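Local coordinates for protein sesquisabinene B synthase 2 (Santalum album, PDB 6A2A) that probably converts farnesyl diphosphate into the sesquiterpene sesquisabinene B, using magnesium or manganese ions as cofactor, at residues E100-E103 with A104-V108; R129-E133 with N134-V138; S264-W267 with V268-L272; N349-M352 with P353-M357. One frame throughout, in Å; residues are numbered along the deposited sequence.

The four contacts follow one another along the chain and form two pairs on opposite sides of its centre. Contacts 1 and 2, centres 11 Å apart, lie in the helical N-terminal domain, on helix 98-110 and at the end of helix 121-133, and touch mainly through Val105 and Met131. Contacts 3 and 4, centres 12 Å apart, lie at the end of helix 239-270 and on helix 348-372, where Leu272 and Thr270 pack on Pro353 and Thr356; both reach the second subunit. The pairs stand 44 to 50 Å apart, centre to centre. Contacts 3 and 4 also border helix 299-321, which carries the magnesium-binding residues Asp316 and Asp320, so only this pair lies near the metal site.

Contact 1. Residues E100-E103 with A104-V108; sequences EVKE and AVVMV
The aliphatic part of Lys102 runs across Val106, one turn further along the same helix. Its CE comes to 4.0 Å from Val106 CG2, and CD lies only slightly further off. The lysine leaves the backbone with CG opposite the amide nitrogen (chi1 177°), and the bend at chi2 brings CD and CE beside the valine, while the bend at chi4 turns NZ away from it. The same methyl, Val106 CG2, also rests 3.2 Å from Lys102 O, so it closes over both the carbonyl and the chain of one residue. A similar pattern holds one residue back, where Val105 CG2 sits 3.3 Å from Val101 O, and where Val101 CG1 and Val105 CG2 make a looser apolar approach at 4.5 Å. Beneath the side chains lies a regular alpha-helix, part of the largely helical N-terminal domain of the plant terpene synthases, and four successive i to i+4 bonds fix its rise. Among them Ala104 N reaches Glu100 O at 2.8 Å, and Met107 N reaches Glu103 O at 3.0 Å with a nearly straight N-H (167°). Ala104 CB lies 3.4 Å from Glu100 O; Lys81 and Ile85 of helix 78-90 touch this methyl, whose small size is consistent with a close approach. Val105 is buried further round, held between Ile85 and the next helix, 121-133, through Ile130 and Met131, while Asn134 and Ile136 of the loop after that helix also touch it. Lys102, Glu103 and Met107 form the exposed side of the helix.

Contact 2. Residues R129-E133 with N134-V138; sequences RIMRE and NGIFV
Arg132 lays its guanidinium alongside Phe137, whose CE1 sits over one face, 3.3 Å from Arg132 NH2, with the two planes 27° apart. The same flat group uses its edge on Val138 O: NE at 3.0 Å and NH2 at 2.8 Å both donate to that single oxygen, side-on and in the carbonyl plane. An arm extended from CG to NE carries it that far. A leucine in its place would probably leave Val138 O without either donor and Glu177 without its charge partner, and take the flat guanidinium from beside Phe137. Behind this clasp helix 121-133 ends in a Schellman motif, in which Ile136 N returns to Met131 O and Gly135 N to Arg132 O, Gly135 being the C-prime residue with positive phi. Met131 O also accepts from Asn134 N, the two donors coming from opposite faces of its plane. Asn134 adds a side-chain bond, ND2 to Ile130 O at 2.9 Å and almost straight (177°). On the apolar side Met131 CB presses tightly on Val138 CG2 at 3.5 Å. Outside the turn, Glu177 forms a salt bridge with Arg132 NH2, Leu172 O takes a bond from NH1, and Trp174 makes a cation-pi contact with Arg132.

Contact 3. Residues S264-W267 with V268-L272; sequences SRWW and VGTGL
A chi1 of 63° turns Thr270 OG1 back over its own turn of helix, between the backbone N and the carbonyl carbon, where it meets Trp267 O at 2.7 Å, in the carbonyl plane and on a lone pair. The same rotation leaves CG2 opposite the carbonyl carbon and directed at Trp266, whose five-membered ring it covers from one face at 4.1 Å from the centroid, a CH-pi contact 23° off the normal. Trp267, its CG swung opposite the backbone N (chi1 -174°), offers a face to Leu272: Leu272 CB stands 3.8 Å from the centroid of the Trp267 six-membered ring, and Leu272 CD1 reaches Trp267 CZ3 at 3.8 Å. While donating to Trp267 O, Thr270 OG1 also accepts from Leu272 N at 3.0 Å, which defines an ST turn. One hydroxyl thus ties the last turn of helix 239-270 to the residues that leave it, and the positive phi of Gly271 bends the chain away from the helical path, leaving Leu272 beneath the indole. With an alanine in place of Trp267, Leu272 is likely to lose the aromatic face it rests on, and a gap would probably open toward helix 299-321. Trp267 packs on Ala310 and Thr314 of helix 299-321, the helix that carries Asp316, a magnesium-binding residue whose side chain is about 11 Å from that of Trp267. Thr270 O accepts from Tyr366 OH of the second subunit, and helix 348-372 of the same chain lies against Thr270 and Leu272 through Thr356.

Contact 4. Residues N349-M352 with P353-M357; sequences NIRM and PLLTM
Pro353 lays its ring against the carbonyls of Asn349 and Ile350, one turn back on helix 348-372. Its CB stands 3.8 Å from Ile350 O, CG comes 3.2 Å from Asn349 O, and CD approaches the same oxygen at 3.1 Å. CD also lies 3.4 Å from Met352 CB, as the peptide link places it. The helix kinks there, since Pro353 N has no bond to the turn before. Regular bonding resumes at once, Leu354 N reaching Ile350 O at 3.2 Å. One turn on, Met352 O is gripped twice by Thr356, by its N at 2.8 Å and by OG1 at 3.0 Å, the hydroxyl standing above the carbonyl plane. A chi1 of -60° sets OG1 beside its own backbone N, so both donors face one acceptor. Tyr366 OH of the second subunit adds a weak bond to Met352 O, while Thr314 and Val318 of helix 299-321 pack on the proline. Chemically, then, the ring carbons occupy the site of the N-H that Asn349 O would otherwise meet, while Met352 O accepts twice from Thr356, consistent with a helix bent locally but bonded again beyond the bend.

Contact 1. Residues E100-E103 with A104-V108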
loop_
_atom_site.group_PDB
_atom_site.type_symbol
_atom_site.label_atom_id
_atom_site.label_comp_id
_atom_site.label_asym_id
_atom_site.label_seq_id
_atom_site.Cartn_x
_atom_site.Cartn_y
_atom_site.Cartn_z
ATOM N N GLU A 100 20.591 24.995 -17.972
ATOM C CA GLU A 100 20.517 26.307 -18.627
ATOM C C GLU A 100 20.692 27.429 -17.600
ATOM O O GLU A 100 21.321 28.445 -17.904
ATOM C CB GLU A 100 19.179 26.479 -19.335
ATOM C CG GLU A 100 18.928 25.448 -20.418
ATOM C CD GLU A 100 18.449 24.076 -19.993
ATOM O OE1 GLU A 100 18.274 23.854 -18.771
ATOM O OE2 GLU A 100 18.280 23.222 -20.887
ATOM N N VAL A 101 20.086 27.286 -16.397
ATOM C CA VAL A 101 20.212 28.348 -15.391
ATOM C C VAL A 101 21.669 28.460 -14.962
ATOM O O VAL A 101 22.183 29.565 -14.800
ATOM C CB VAL A 101 19.279 28.117 -14.189
ATOM C CG1 VAL A 101 19.640 29.007 -13.035
ATOM C CG2 VAL A 101 17.832 28.268 -14.605
ATOM N N LYS A 102 22.337 27.306 -14.749
ATOM C CA LYS A 102 23.686 27.363 -14.262
ATOM C C LYS A 102 24.578 28.032 -15.326
ATOM O O LYS A 102 25.455 28.844 -15.010
ATOM C CB LYS A 102 24.204 25.954 -13.943
ATOM C CG LYS A 102 25.657 25.893 -13.488
ATOM C CD LYS A 102 25.968 26.790 -12.304
ATOM C CE LYS A 102 27.336 26.527 -11.711
ATOM N NZ LYS A 102 27.501 25.094 -11.349
ATOM N N GLU A 103 24.336 27.645 -16.562
ATOM C CA GLU A 103 25.111 28.128 -17.708
ATOM C C GLU A 103 24.870 29.625 -17.862
ATOM O O GLU A 103 25.805 30.368 -18.025
ATOM C CB GLU A 103 24.767 27.295 -18.946
ATOM C CG GLU A 103 25.267 25.858 -18.793
ATOM C CD GLU A 103 25.219 24.958 -20.011
ATOM O OE1 GLU A 103 24.200 24.979 -20.734
ATOM O OE2 GLU A 103 26.205 24.218 -20.219
ATOM N N ALA A 104 23.641 30.074 -17.647
ATOM C CA ALA A 104 23.391 31.511 -17.639
ATOM C C ALA A 104 24.179 32.198 -16.530
ATOM O O ALA A 104 24.758 33.235 -16.772
ATOM C CB ALA A 104 21.898 31.805 -17.560
ATOM N N VAL A 105 24.218 31.632 -15.309
ATOM C CA VAL A 105 24.875 32.260 -14.183
ATOM C C VAL A 105 26.382 32.352 -14.421
ATOM O O VAL A 105 27.016 33.356 -14.083
ATOM C CB VAL A 105 24.577 31.472 -12.893
ATOM C CG1 VAL A 105 25.525 31.811 -11.757
ATOM C CG2 VAL A 105 23.139 31.714 -12.508
ATOM N N VAL A 106 26.929 31.278 -14.944
ATOM C CA VAL A 106 28.379 31.228 -15.259
ATOM C C VAL A 106 28.722 32.343 -16.271
ATOM O O VAL A 106 29.622 33.155 -16.026
ATOM C CB VAL A 106 28.774 29.839 -15.799
ATOM C CG1 VAL A 106 30.189 29.843 -16.362
ATOM C CG2 VAL A 106 28.641 28.753 -14.733
ATOM N N MET A 107 27.997 32.357 -17.362
ATOM C CA MET A 107 28.065 33.469 -18.395
ATOM C C MET A 107 28.083 34.840 -17.714
ATOM O O MET A 107 29.029 35.643 -17.891
ATOM C CB MET A 107 26.865 33.414 -19.342
ATOM C CG MET A 107 27.069 32.543 -20.579
ATOM S SD MET A 107 27.576 33.485 -22.043
ATOM C CE MET A 107 28.903 32.445 -22.658
ATOM N N VAL A 108 27.086 35.139 -16.868
ATOM C CA VAL A 108 27.098 36.406 -16.197
ATOM C C VAL A 108 28.374 36.527 -15.349
ATOM O O VAL A 108 28.911 37.651 -15.196
ATOM C CB VAL A 108 25.810 36.661 -15.373
ATOM C CG1 VAL A 108 25.883 37.924 -14.562
ATOM C CG2 VAL A 108 24.584 36.698 -16.254
#

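Contact 2. Residues R129-E133 with N134-V138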
loop_
_atom_site.group_PDB
_atom_site.type_symbol
_atom_site.label_atom_id
_atom_site.label_comp_id
_atom_site.label_asym_id
_atom_site.label_seq_id
_atom_site.Cartn_x
_atom_site.Cartn_y
_atom_site.Cartn_z
ATOM N N ARG A 129 23.800 37.599 -4.579
ATOM C CA ARG A 129 22.962 36.458 -4.131
ATOM C C ARG A 129 22.949 35.315 -5.139
ATOM O O ARG A 129 23.115 34.144 -4.726
ATOM C CB ARG A 129 21.538 36.912 -3.800
ATOM C CG ARG A 129 20.611 35.741 -3.487
ATOM C CD ARG A 129 19.332 36.193 -2.790
ATOM N NE ARG A 129 18.474 36.994 -3.679
ATOM C CZ ARG A 129 17.729 36.546 -4.649
ATOM N NH1 ARG A 129 17.675 35.251 -4.940
ATOM N NH2 ARG A 129 16.993 37.419 -5.359
ATOM N N ILE A 130 22.705 35.582 -6.422
ATOM C CA ILE A 130 22.561 34.564 -7.413
ATOM C C ILE A 130 23.888 33.819 -7.553
ATOM O O ILE A 130 23.895 32.609 -7.759
ATOM C CB ILE A 130 22.098 35.109 -8.781
ATOM C CG1 ILE A 130 20.773 35.879 -8.698
ATOM C CG2 ILE A 130 22.002 33.983 -9.786
ATOM C CD1 ILE A 130 19.567 35.009 -8.509
ATOM N N MET A 131 24.969 34.577 -7.574
ATOM C CA MET A 131 26.323 33.927 -7.623
ATOM C C MET A 131 26.499 32.947 -6.443
ATOM O O MET A 131 26.794 31.756 -6.675
ATOM C CB MET A 131 27.413 34.984 -7.611
ATOM C CG MET A 131 27.498 35.820 -8.893
ATOM S SD MET A 131 27.713 34.893 -10.376
ATOM C CE MET A 131 27.210 36.088 -11.617
ATOM N N ARG A 132 26.283 33.394 -5.225
ATOM C CA ARG A 132 26.499 32.545 -4.058
ATOM C C ARG A 132 25.511 31.386 -4.019
ATOM O O ARG A 132 25.929 30.246 -3.659
ATOM C CB ARG A 132 26.469 33.341 -2.761
ATOM C CG ARG A 132 27.719 34.179 -2.521
ATOM C CD ARG A 132 27.847 34.550 -1.092
ATOM N NE ARG A 132 29.042 35.304 -0.758
ATOM C CZ ARG A 132 29.528 35.452 0.467
ATOM N NH1 ARG A 132 28.945 34.864 1.513
ATOM N NH2 ARG A 132 30.588 36.211 0.655
ATOM N N GLU A 133 24.253 31.593 -4.388
ATOM C CA GLU A 133 23.317 30.429 -4.468
ATOM C C GLU A 133 23.857 29.368 -5.416
ATOM O O GLU A 133 23.480 28.200 -5.321
ATOM C CB GLU A 133 21.952 30.889 -4.997
ATOM C CG GLU A 133 21.220 31.767 -4.025
ATOM C CD GLU A 133 19.972 32.435 -4.602
ATOM O OE1 GLU A 133 19.810 32.374 -5.833
ATOM O OE2 GLU A 133 19.129 32.895 -3.793
ATOM N N ASN A 134 24.700 29.781 -6.388
ATOM C CA ASN A 134 25.180 28.821 -7.376
ATOM C C ASN A 134 26.648 28.442 -7.149
ATOM O O ASN A 134 27.260 27.883 -8.034
ATOM C CB ASN A 134 24.979 29.348 -8.793
ATOM C CG ASN A 134 23.545 29.253 -9.216
ATOM O OD1 ASN A 134 23.141 28.215 -9.711
ATOM N ND2 ASN A 134 22.749 30.275 -8.951
ATOM N N GLY A 135 27.219 28.750 -6.016
ATOM C CA GLY A 135 28.513 28.194 -5.679
ATOM C C GLY A 135 29.662 29.026 -6.230
ATOM O O GLY A 135 30.812 28.554 -6.283
ATOM N N ILE A 136 29.363 30.267 -6.593
ATOM C CA ILE A 136 30.357 31.197 -7.166
ATOM C C ILE A 136 30.538 32.328 -6.159
ATOM O O ILE A 136 29.593 33.110 -5.867
ATOM C CB ILE A 136 29.914 31.660 -8.568
ATOM C CG1 ILE A 136 29.923 30.526 -9.583
ATOM C CG2 ILE A 136 30.772 32.817 -9.043
ATOM C CD1 ILE A 136 29.057 30.776 -10.780
ATOM N N PHE A 137 31.722 32.397 -5.549
ATOM C CA PHE A 137 31.960 33.266 -4.471
ATOM C C PHE A 137 32.005 34.731 -4.937
ATOM O O PHE A 137 32.539 35.025 -6.007
ATOM C CB PHE A 137 33.308 32.969 -3.819
ATOM C CG PHE A 137 33.544 33.750 -2.567
ATOM C CD1 PHE A 137 32.851 33.425 -1.413
ATOM C CD2 PHE A 137 34.377 34.852 -2.539
ATOM C CE1 PHE A 137 33.029 34.161 -0.257
ATOM C CE2 PHE A 137 34.556 35.579 -1.373
ATOM C CZ PHE A 137 33.881 35.229 -0.232
ATOM N N VAL A 138 31.432 35.599 -4.119
ATOM C CA VAL A 138 31.471 37.044 -4.273
ATOM C C VAL A 138 31.743 37.547 -2.884
ATOM O O VAL A 138 31.081 37.087 -1.982
ATOM C CB VAL A 138 30.162 37.646 -4.821
ATOM C CG1 VAL A 138 30.258 39.157 -4.905
ATOM C CG2 VAL A 138 29.793 37.088 -6.168
#

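Contact 3. Residues S264-W267 with V268-L272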
loop_
_atom_site.group_PDB
_atom_site.type_symbol
_atom_site.label_atom_id
_atom_site.label_comp_id
_atom_site.label_asym_id
_atom_site.label_seq_id
_atom_site.Cartn_x
_atom_site.Cartn_y
_atom_site.Cartn_z
ATOM N N SER A 264 -2.958 8.350 2.142
ATOM C CA SER A 264 -4.235 8.346 2.874
ATOM C C SER A 264 -4.722 6.917 3.007
ATOM O O SER A 264 -5.145 6.462 4.097
ATOM C CB SER A 264 -5.274 9.180 2.171
ATOM O OG SER A 264 -4.962 10.542 2.313
ATOM N N ARG A 265 -4.670 6.180 1.884
ATOM C CA ARG A 265 -5.085 4.766 1.948
ATOM C C ARG A 265 -4.192 3.981 2.918
ATOM O O ARG A 265 -4.701 3.179 3.713
ATOM C CB ARG A 265 -5.122 4.157 0.542
ATOM C CG ARG A 265 -6.282 4.679 -0.291
ATOM C CD ARG A 265 -6.467 3.989 -1.631
ATOM N NE ARG A 265 -5.412 4.337 -2.571
ATOM C CZ ARG A 265 -5.455 5.380 -3.390
ATOM N NH1 ARG A 265 -6.539 6.133 -3.451
ATOM N NH2 ARG A 265 -4.405 5.684 -4.127
ATOM N N TRP A 266 -2.879 4.185 2.892
ATOM C CA TRP A 266 -1.959 3.559 3.814
ATOM C C TRP A 266 -2.359 3.905 5.266
ATOM O O TRP A 266 -2.360 3.028 6.131
ATOM C CB TRP A 266 -0.515 4.003 3.533
ATOM C CG TRP A 266 0.447 3.683 4.633
ATOM C CD1 TRP A 266 1.002 2.467 4.921
ATOM C CD2 TRP A 266 0.985 4.615 5.602
ATOM N NE1 TRP A 266 1.813 2.560 6.020
ATOM C CE2 TRP A 266 1.838 3.877 6.450
ATOM C CE3 TRP A 266 0.817 5.986 5.827
ATOM C CZ2 TRP A 266 2.521 4.454 7.520
ATOM C CZ3 TRP A 266 1.514 6.555 6.883
ATOM C CH2 TRP A 266 2.373 5.809 7.688
ATOM N N TRP A 267 -2.518 5.198 5.499
ATOM C CA TRP A 267 -2.820 5.713 6.873
ATOM C C TRP A 267 -4.119 5.110 7.399
ATOM O O TRP A 267 -4.136 4.601 8.499
ATOM C CB TRP A 267 -2.847 7.227 6.834
ATOM C CG TRP A 267 -3.005 7.913 8.157
ATOM C CD1 TRP A 267 -4.033 8.710 8.536
ATOM C CD2 TRP A 267 -2.064 7.915 9.244
ATOM N NE1 TRP A 267 -3.792 9.220 9.780
ATOM C CE2 TRP A 267 -2.613 8.736 10.254
ATOM C CE3 TRP A 267 -0.832 7.304 9.449
ATOM C CZ2 TRP A 267 -1.936 9.012 11.436
ATOM C CZ3 TRP A 267 -0.151 7.577 10.625
ATOM C CH2 TRP A 267 -0.702 8.422 11.613
ATOM N N VAL A 268 -5.181 5.125 6.602
ATOM C CA VAL A 268 -6.420 4.519 7.053
ATOM C C VAL A 268 -6.188 3.008 7.291
ATOM O O VAL A 268 -6.755 2.415 8.250
ATOM C CB VAL A 268 -7.548 4.838 6.039
ATOM C CG1 VAL A 268 -8.789 3.999 6.311
ATOM C CG2 VAL A 268 -7.888 6.327 6.065
ATOM N N GLY A 269 -5.371 2.350 6.468
ATOM C CA GLY A 269 -5.014 0.956 6.661
ATOM C C GLY A 269 -4.283 0.674 7.961
ATOM O O GLY A 269 -4.412 -0.407 8.550
ATOM N N THR A 270 -3.477 1.635 8.452
ATOM C CA THR A 270 -2.814 1.404 9.732
ATOM C C THR A 270 -3.840 1.473 10.861
ATOM O O THR A 270 -3.506 1.115 11.986
ATOM C CB THR A 270 -1.727 2.448 10.075
ATOM O OG1 THR A 270 -2.268 3.767 10.221
ATOM C CG2 THR A 270 -0.651 2.492 9.024
ATOM N N GLY A 271 -4.992 2.105 10.659
ATOM C CA GLY A 271 -5.888 2.403 11.747
ATOM C C GLY A 271 -5.477 3.583 12.629
ATOM O O GLY A 271 -6.248 3.956 13.517
ATOM N N LEU A 272 -4.351 4.264 12.357
ATOM C CA LEU A 272 -3.865 5.324 13.254
ATOM C C LEU A 272 -4.684 6.605 13.171
ATOM O O LEU A 272 -4.633 7.444 14.082
ATOM C CB LEU A 272 -2.382 5.564 12.989
ATOM C CG LEU A 272 -1.463 4.405 13.333
ATOM C CD1 LEU A 272 0.026 4.762 13.131
ATOM C CD2 LEU A 272 -1.712 3.864 14.741
#

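Contact 4. Residues N349-M352 with P353-M357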
loop_
_atom_site.group_PDB
_atom_site.type_symbol
_atom_site.label_atom_id
_atom_site.label_comp_id
_atom_site.label_asym_id
_atom_site.label_seq_id
_atom_site.Cartn_x
_atom_site.Cartn_y
_atom_site.Cartn_z
ATOM N N ASN A 349 -4.119 1.375 21.912
ATOM C CA ASN A 349 -3.785 2.671 21.349
ATOM C C ASN A 349 -2.288 2.982 21.394
ATOM O O ASN A 349 -1.876 3.979 20.752
ATOM C CB ASN A 349 -4.587 3.809 21.988
ATOM C CG ASN A 349 -6.071 3.778 21.691
ATOM O OD1 ASN A 349 -6.515 3.122 20.716
ATOM N ND2 ASN A 349 -6.841 4.456 22.550
ATOM N N ILE A 350 -1.494 2.229 22.127
ATOM C CA ILE A 350 -0.061 2.393 22.166
ATOM C C ILE A 350 0.576 1.329 21.279
ATOM O O ILE A 350 1.563 1.585 20.598
ATOM C CB ILE A 350 0.443 2.349 23.621
ATOM C CG1 ILE A 350 -0.190 3.508 24.413
ATOM C CG2 ILE A 350 1.966 2.371 23.688
ATOM C CD1 ILE A 350 0.166 3.522 25.892
ATOM N N ARG A 351 0.007 0.124 21.289
ATOM C CA ARG A 351 0.512 -0.996 20.526
ATOM C C ARG A 351 0.412 -0.739 19.005
ATOM O O ARG A 351 1.328 -1.144 18.261
ATOM C CB ARG A 351 -0.283 -2.271 20.838
ATOM C CG ARG A 351 0.458 -3.558 20.528
ATOM C CD ARG A 351 -0.370 -4.822 20.729
ATOM N NE ARG A 351 -1.168 -4.778 21.937
ATOM C CZ ARG A 351 -2.308 -5.428 22.143
ATOM N NH1 ARG A 351 -2.680 -6.424 21.343
ATOM N NH2 ARG A 351 -3.081 -5.049 23.148
ATOM N N MET A 352 -0.636 -0.095 18.568
ATOM C CA MET A 352 -0.858 0.121 17.094
ATOM C C MET A 352 0.200 1.089 16.541
ATOM O O MET A 352 0.913 0.759 15.560
ATOM C CB MET A 352 -2.300 0.517 16.812
ATOM C CG MET A 352 -3.237 -0.715 16.895
ATOM S SD MET A 352 -4.953 -0.346 16.668
ATOM C CE MET A 352 -4.902 0.331 15.008
ATOM N N PRO A 353 0.427 2.245 17.202
ATOM C CA PRO A 353 1.593 3.064 16.801
ATOM C C PRO A 353 2.926 2.313 16.822
ATOM O O PRO A 353 3.805 2.508 15.949
ATOM C CB PRO A 353 1.597 4.192 17.838
ATOM C CG PRO A 353 0.123 4.339 18.217
ATOM C CD PRO A 353 -0.352 2.903 18.230
ATOM N N LEU A 354 3.168 1.527 17.841
ATOM C CA LEU A 354 4.407 0.817 17.966
ATOM C C LEU A 354 4.604 -0.110 16.759
ATOM O O LEU A 354 5.673 -0.135 16.124
ATOM C CB LEU A 354 4.437 -0.003 19.255
ATOM C CG LEU A 354 5.608 -0.972 19.409
ATOM C CD1 LEU A 354 6.905 -0.231 19.496
ATOM C CD2 LEU A 354 5.441 -1.817 20.664
ATOM N N LEU A 355 3.607 -0.915 16.500
ATOM C CA LEU A 355 3.765 -1.924 15.481
ATOM C C LEU A 355 3.741 -1.278 14.092
ATOM O O LEU A 355 4.360 -1.812 13.138
ATOM C CB LEU A 355 2.645 -2.962 15.595
ATOM C CG LEU A 355 2.767 -3.904 16.797
ATOM C CD1 LEU A 355 1.532 -4.794 16.924
ATOM C CD2 LEU A 355 4.038 -4.727 16.720
ATOM N N THR A 356 3.078 -0.135 13.946
ATOM C CA THR A 356 3.161 0.580 12.667
ATOM C C THR A 356 4.565 1.152 12.449
ATOM O O THR A 356 5.097 1.100 11.352
ATOM C CB THR A 356 2.054 1.611 12.546
ATOM O OG1 THR A 356 0.771 0.968 12.614
ATOM C CG2 THR A 356 2.196 2.403 11.262
ATOM N N MET A 357 5.175 1.724 13.483
ATOM C CA MET A 357 6.549 2.150 13.415
ATOM C C MET A 357 7.460 1.007 12.973
ATOM O O MET A 357 8.289 1.168 12.091
ATOM C CB MET A 357 7.028 2.696 14.770
ATOM C CG MET A 357 8.551 2.926 14.829
ATOM S SD MET A 357 9.110 2.931 16.544
ATOM C CE MET A 357 8.994 1.179 16.935
#